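Local coordinates for DNA mismatch repair protein MutL (Aquifex aeolicus, PDB 6LZI) that probably couples ATP binding and hydrolysis, in a Bergerat-fold ATPase domain seen here with ADP, to DNA mismatch repair, at residues Phe236-Pro241 / Tyr264-Pro269; Ser96-Phe101 / Phe143-Val148. One frame throughout, in Å; residues are numbered along the deposited sequence.

Interaction 1: residues Phe236-Pro241 / Tyr264-Pro269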
loop_
_atom_site.group_PDB
_atom_site.type_symbol
_atom_site.label_atom_id
_atom_site.label_comp_id
_atom_site.label_asym_id
_atom_site.label_seq_id
_atom_site.Cartn_x
_atom_site.Cartn_y
_atom_site.Cartn_z
ATOM N N PHE A 236 0.274 11.470 8.672
ATOM C CA PHE A 236 -0.211 10.177 9.132
ATOM C C PHE A 236 -0.686 10.401 10.549
ATOM O O PHE A 236 0.108 10.807 11.401
ATOM C CB PHE A 236 0.889 9.104 9.081
ATOM C CG PHE A 236 1.451 8.896 7.703
ATOM C CD1 PHE A 236 0.818 8.043 6.801
ATOM C CD2 PHE A 236 2.581 9.576 7.298
ATOM C CE1 PHE A 236 1.289 7.868 5.511
ATOM C CE2 PHE A 236 3.092 9.398 5.966
ATOM C CZ PHE A 236 2.456 8.529 5.103
ATOM N N ILE A 237 -1.983 10.200 10.787
ATOM C CA ILE A 237 -2.538 10.309 12.131
ATOM C C ILE A 237 -2.842 8.899 12.622
ATOM O O ILE A 237 -3.675 8.193 12.041
ATOM C CB ILE A 237 -3.761 11.230 12.176
ATOM C CG1 ILE A 237 -3.349 12.632 11.686
ATOM C CG2 ILE A 237 -4.253 11.338 13.597
ATOM C CD1 ILE A 237 -4.243 13.780 12.134
ATOM N N ASN A 238 -2.153 8.506 13.688
ATOM C CA ASN A 238 -2.235 7.176 14.282
ATOM C C ASN A 238 -2.101 6.126 13.189
ATOM O O ASN A 238 -2.984 5.298 12.956
ATOM C CB ASN A 238 -3.527 6.992 15.087
ATOM C CG ASN A 238 -3.753 8.102 16.081
ATOM O OD1 ASN A 238 -3.021 9.089 16.100
ATOM N ND2 ASN A 238 -4.783 7.961 16.908
ATOM N N LYS A 239 -0.994 6.247 12.459
ATOM C CA LYS A 239 -0.538 5.305 11.445
ATOM C C LYS A 239 -1.429 5.284 10.202
ATOM O O LYS A 239 -1.234 4.440 9.336
ATOM C CB LYS A 239 -0.389 3.890 12.039
ATOM C CG LYS A 239 0.511 2.922 11.231
ATOM C CD LYS A 239 0.372 1.480 11.734
ATOM C CE LYS A 239 0.859 0.447 10.719
ATOM N NZ LYS A 239 0.337 0.685 9.323
ATOM N N ARG A 240 -2.376 6.219 10.062
ATOM C CA ARG A 240 -3.182 6.181 8.850
ATOM C C ARG A 240 -2.956 7.434 8.007
ATOM O O ARG A 240 -2.813 8.527 8.560
ATOM C CB ARG A 240 -4.680 6.062 9.184
ATOM C CG ARG A 240 -4.996 4.963 10.161
ATOM C CD ARG A 240 -6.437 5.065 10.665
ATOM N NE ARG A 240 -6.514 4.832 12.112
ATOM C CZ ARG A 240 -7.627 4.512 12.775
ATOM N NH1 ARG A 240 -8.779 4.376 12.126
ATOM N NH2 ARG A 240 -7.588 4.321 14.092
ATOM N N PRO A 241 -2.962 7.321 6.678
ATOM C CA PRO A 241 -2.694 8.499 5.829
ATOM C C PRO A 241 -3.886 9.459 5.778
ATOM O O PRO A 241 -4.999 9.076 5.416
ATOM C CB PRO A 241 -2.409 7.891 4.459
ATOM C CG PRO A 241 -2.521 6.390 4.653
ATOM C CD PRO A 241 -3.232 6.111 5.885
ATOM N N TYR A 264 4.169 12.385 11.305
ATOM C CA TYR A 264 3.538 11.267 12.003
ATOM C C TYR A 264 2.932 11.797 13.287
ATOM O O TYR A 264 3.657 12.180 14.209
ATOM C CB TYR A 264 4.561 10.173 12.310
ATOM C CG TYR A 264 5.152 9.586 11.052
ATOM C CD1 TYR A 264 6.249 10.203 10.405
ATOM C CD2 TYR A 264 4.598 8.445 10.513
ATOM C CE1 TYR A 264 6.760 9.610 9.226
ATOM C CE2 TYR A 264 5.100 7.876 9.321
ATOM C CZ TYR A 264 6.204 8.480 8.724
ATOM O OH TYR A 264 6.708 7.966 7.547
ATOM N N ALA A 265 1.607 11.839 13.336
ATOM C CA ALA A 265 0.880 12.305 14.502
ATOM C C ALA A 265 0.251 11.107 15.203
ATOM O O ALA A 265 -0.305 10.216 14.550
ATOM C CB ALA A 265 -0.202 13.310 14.104
ATOM N N GLU A 266 0.345 11.102 16.526
ATOM C CA GLU A 266 -0.280 10.112 17.389
ATOM C C GLU A 266 -1.201 10.856 18.342
ATOM O O GLU A 266 -0.743 11.704 19.114
ATOM C CB GLU A 266 0.775 9.325 18.162
ATOM C CG GLU A 266 0.368 7.902 18.542
ATOM C CD GLU A 266 0.955 7.509 19.879
ATOM O OE1 GLU A 266 0.692 8.223 20.875
ATOM O OE2 GLU A 266 1.720 6.521 19.928
ATOM N N LEU A 267 -2.489 10.548 18.279
ATOM C CA LEU A 267 -3.500 11.207 19.085
ATOM C C LEU A 267 -4.431 10.168 19.692
ATOM O O LEU A 267 -4.665 9.110 19.087
ATOM C CB LEU A 267 -4.315 12.203 18.246
ATOM C CG LEU A 267 -3.598 13.512 17.918
ATOM C CD1 LEU A 267 -3.658 13.830 16.425
ATOM C CD2 LEU A 267 -4.178 14.657 18.751
ATOM N N PRO A 268 -4.946 10.426 20.904
ATOM C CA PRO A 268 -5.971 9.540 21.458
ATOM C C PRO A 268 -7.261 9.674 20.665
ATOM O O PRO A 268 -7.557 10.748 20.119
ATOM C CB PRO A 268 -6.137 10.052 22.903
ATOM C CG PRO A 268 -5.698 11.468 22.861
ATOM C CD PRO A 268 -4.627 11.547 21.808
ATOM N N PRO A 269 -8.053 8.589 20.552
ATOM C CA PRO A 269 -9.298 8.482 19.764
ATOM C C PRO A 269 -10.232 9.694 19.827
ATOM O O PRO A 269 -10.615 10.163 20.899
ATOM C CB PRO A 269 -9.991 7.246 20.367
ATOM C CG PRO A 269 -9.028 6.698 21.440
ATOM C CD PRO A 269 -7.688 7.297 21.149
HETATM O O HOH W 1 0.793 8.133 12.947
#

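Interaction 2: residues Ser96-Phe101 / Phe143-Val148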
loop_
_atom_site.group_PDB
_atom_site.type_symbol
_atom_site.label_atom_id
_atom_site.label_comp_id
_atom_site.label_asym_id
_atom_site.label_seq_id
_atom_site.Cartn_x
_atom_site.Cartn_y
_atom_site.Cartn_z
ATOM N N SER A 96 -13.190 -10.107 -6.818
ATOM C CA SER A 96 -13.311 -11.257 -7.733
ATOM C C SER A 96 -14.546 -11.167 -8.606
ATOM O O SER A 96 -14.605 -11.784 -9.681
ATOM C CB SER A 96 -13.358 -12.527 -6.912
ATOM O OG SER A 96 -14.598 -12.602 -6.169
ATOM N N SER A 97 -15.518 -10.369 -8.193
ATOM C CA SER A 97 -16.729 -10.334 -8.992
ATOM C C SER A 97 -16.634 -9.380 -10.183
ATOM O O SER A 97 -17.611 -9.229 -10.952
ATOM C CB SER A 97 -17.888 -9.992 -8.064
ATOM O OG SER A 97 -17.795 -8.699 -7.556
ATOM N N VAL A 98 -15.476 -8.776 -10.395
ATOM C CA VAL A 98 -15.304 -7.665 -11.317
ATOM C C VAL A 98 -13.980 -7.912 -12.041
ATOM O O VAL A 98 -13.373 -7.015 -12.600
ATOM C CB VAL A 98 -15.457 -6.383 -10.462
ATOM C CG1 VAL A 98 -14.201 -5.745 -9.873
ATOM C CG2 VAL A 98 -16.664 -5.581 -10.748
ATOM N N SER A 99 -13.501 -9.158 -11.989
ATOM C CA SER A 99 -12.239 -9.517 -12.578
ATOM C C SER A 99 -12.208 -11.010 -12.836
ATOM O O SER A 99 -13.089 -11.771 -12.411
ATOM C CB SER A 99 -11.012 -9.177 -11.690
ATOM O OG SER A 99 -11.022 -9.906 -10.478
ATOM N N LYS A 100 -11.157 -11.380 -13.517
ATOM C CA LYS A 100 -10.661 -12.755 -13.664
ATOM C C LYS A 100 -9.587 -12.951 -12.596
ATOM O O LYS A 100 -8.464 -12.445 -12.711
ATOM C CB LYS A 100 -10.112 -12.995 -15.068
ATOM C CG LYS A 100 -11.139 -13.005 -16.279
ATOM C CD LYS A 100 -10.424 -12.709 -17.609
ATOM C CE LYS A 100 -11.240 -13.038 -18.875
ATOM N NZ LYS A 100 -12.694 -12.885 -18.647
ATOM N N PHE A 101 -9.948 -13.687 -11.569
ATOM C CA PHE A 101 -9.338 -13.589 -10.251
ATOM C C PHE A 101 -8.693 -14.915 -9.909
ATOM O O PHE A 101 -9.359 -15.957 -9.945
ATOM C CB PHE A 101 -10.446 -13.229 -9.229
ATOM C CG PHE A 101 -9.984 -13.190 -7.799
ATOM C CD1 PHE A 101 -10.061 -14.336 -7.014
ATOM C CD2 PHE A 101 -9.641 -11.967 -7.181
ATOM C CE1 PHE A 101 -9.647 -14.281 -5.671
ATOM C CE2 PHE A 101 -9.226 -11.938 -5.851
ATOM C CZ PHE A 101 -9.250 -13.056 -5.107
ATOM N N PHE A 143 -12.869 -5.098 -14.483
ATOM C CA PHE A 143 -14.142 -4.613 -15.106
ATOM C C PHE A 143 -14.353 -5.130 -16.540
ATOM O O PHE A 143 -15.019 -4.480 -17.355
ATOM C CB PHE A 143 -14.203 -3.077 -15.080
ATOM C CG PHE A 143 -13.995 -2.485 -13.711
ATOM C CD1 PHE A 143 -14.861 -2.870 -12.661
ATOM C CD2 PHE A 143 -13.000 -1.541 -13.499
ATOM C CE1 PHE A 143 -14.684 -2.306 -11.386
ATOM C CE2 PHE A 143 -12.823 -0.973 -12.208
ATOM C CZ PHE A 143 -13.699 -1.411 -11.168
ATOM N N PHE A 144 -13.811 -6.312 -16.890
ATOM C CA PHE A 144 -14.105 -6.852 -18.235
ATOM C C PHE A 144 -15.599 -7.080 -18.454
ATOM O O PHE A 144 -16.106 -6.994 -19.606
ATOM C CB PHE A 144 -13.348 -8.162 -18.418
ATOM C CG PHE A 144 -14.004 -9.313 -17.762
ATOM C CD1 PHE A 144 -13.745 -9.571 -16.436
ATOM C CD2 PHE A 144 -14.808 -10.204 -18.474
ATOM C CE1 PHE A 144 -14.322 -10.652 -15.797
ATOM C CE2 PHE A 144 -15.382 -11.298 -17.857
ATOM C CZ PHE A 144 -15.134 -11.538 -16.495
ATOM N N ASN A 145 -16.324 -7.405 -17.369
ATOM C CA ASN A 145 -17.758 -7.581 -17.297
ATOM C C ASN A 145 -18.539 -6.262 -17.234
ATOM O O ASN A 145 -19.773 -6.315 -17.360
ATOM C CB ASN A 145 -18.120 -8.471 -16.064
ATOM C CG ASN A 145 -17.651 -7.864 -14.682
ATOM O OD1 ASN A 145 -16.586 -7.254 -14.612
ATOM N ND2 ASN A 145 -18.422 -8.149 -13.551
ATOM N N LEU A 146 -17.859 -5.114 -17.105
ATOM C CA LEU A 146 -18.497 -3.781 -17.107
ATOM C C LEU A 146 -17.783 -2.878 -18.105
ATOM O O LEU A 146 -16.976 -2.030 -17.718
ATOM C CB LEU A 146 -18.452 -3.130 -15.717
ATOM C CG LEU A 146 -19.046 -4.064 -14.651
ATOM C CD1 LEU A 146 -18.813 -3.578 -13.203
ATOM C CD2 LEU A 146 -20.506 -4.073 -15.004
ATOM N N PRO A 147 -18.062 -3.037 -19.396
ATOM C CA PRO A 147 -17.224 -2.368 -20.391
ATOM C C PRO A 147 -17.293 -0.851 -20.316
ATOM O O PRO A 147 -16.309 -0.192 -20.627
ATOM C CB PRO A 147 -17.738 -2.931 -21.721
ATOM C CG PRO A 147 -19.047 -3.743 -21.405
ATOM C CD PRO A 147 -18.949 -4.070 -19.946
ATOM N N VAL A 148 -18.404 -0.247 -19.912
ATOM C CA VAL A 148 -18.390 1.213 -19.766
ATOM C C VAL A 148 -17.446 1.635 -18.637
ATOM O O VAL A 148 -16.612 2.537 -18.792
ATOM C CB VAL A 148 -19.826 1.720 -19.537
ATOM C CG1 VAL A 148 -19.820 3.210 -19.128
ATOM C CG2 VAL A 148 -20.680 1.506 -20.782
#

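Interaction 1: residues Phe236-Pro241 / Tyr264-Pro269
F236 and A265 join two parallel strands through a backbone bond: the A265 N-H points at F236 O over 2.7 Å, its N-H...O angle 169°. The next rung follows the parallel pattern, N238 N to A265 O at 2.7 Å, so A265 is gripped through both N and O. A265 O also accepts from a water that in turn takes the K239 N-H.

Beyond these rungs the N238 amide replaces the backbone pairing. Its OD1 accepts the L267 N-H at 2.7 Å, while ND2 comes within 2.5 Å of L267 O, too short for a normal hydrogen bond, so its exact geometry is doubtful. With CG anti to its own carbonyl carbon (chi1 -51°), the amide is carried over to the L267 backbone, where OD1 makes the secure bond.

Apolar contacts line both faces of the sheet. F236 and Y264 run side by side with planes at 18°, slid apart so that they barely overlap; F236 CD2 lies 3.7 Å from Y264 CE2. Y264 OH bonds to L172 O in helix 156-173. On the face of I237, its CG2 meets L267 CD1 and its CG1 meets A265 CB.

From inside the type I' turn I237-R240, the N238 amide thus continues the pairing to L267 after the strand has ended at I237.

Interaction 2: residues Ser96-Phe101 / Phe143-Val148
V98 and F143 form the close-packed heart of this contact. The F143 N-H bonds to V98 O at 2.7 Å, and the side chains lie alongside each other, V98 CG2 at the ring edge, 3.8 Å from F143 CD1. Within the second segment, L146 N bonds back to F143 O and closes a type I turn.

The outer side is looser: N145 ND2 gives S97 O only a weak bond, bent to 125°, and exposed L146 merely brings CD1 to V98 CG2, at 3.8 Å. K100 and F144, both partly exposed, meet closely at the margin, crossing at about a right angle: NZ stands 3.4 Å from the ring centroid and 21° off its normal, a cation-pi contact, the lysine chain bent near its tip. NZ also has a long, weak ion pair with E119. The F144 ring, swung between its backbone N and carbonyl carbon (chi1 79°), turns its edge to S99. A leucine in place of F144 would probably cost the K100 ammonium its aromatic face and let the lysine end wander.

Together these contacts join the link between helix 91-96 and strand 100-106 to the type I turn that leads into helix 147-151, in the Bergerat ATP-binding fold of the ATPase domain.

How the interactions relate
The two contacts are separate: their centres lie 35 Å apart, their nearest atoms about 21 Å, on opposite sides of the chain's centre. They also follow in series along the chain, interaction 2 closing before interaction 1 opens. Interaction 2 sits at one end of strand 100-106 of the eight-stranded sheet; interaction 1 pairs strands of the second, five-stranded sheet, in the region belonging to the mismatch-repair C-terminal domain family. Interaction 2 does not touch ADP, but its S97 side chain is about 11 Å away, and helix 91-96, whose last residue S96 opens the segment, begins with the ADP-pocket residues A91 and L92. Helix 156-173, downstream of interaction 2, meets interaction 1 through L172 and T173.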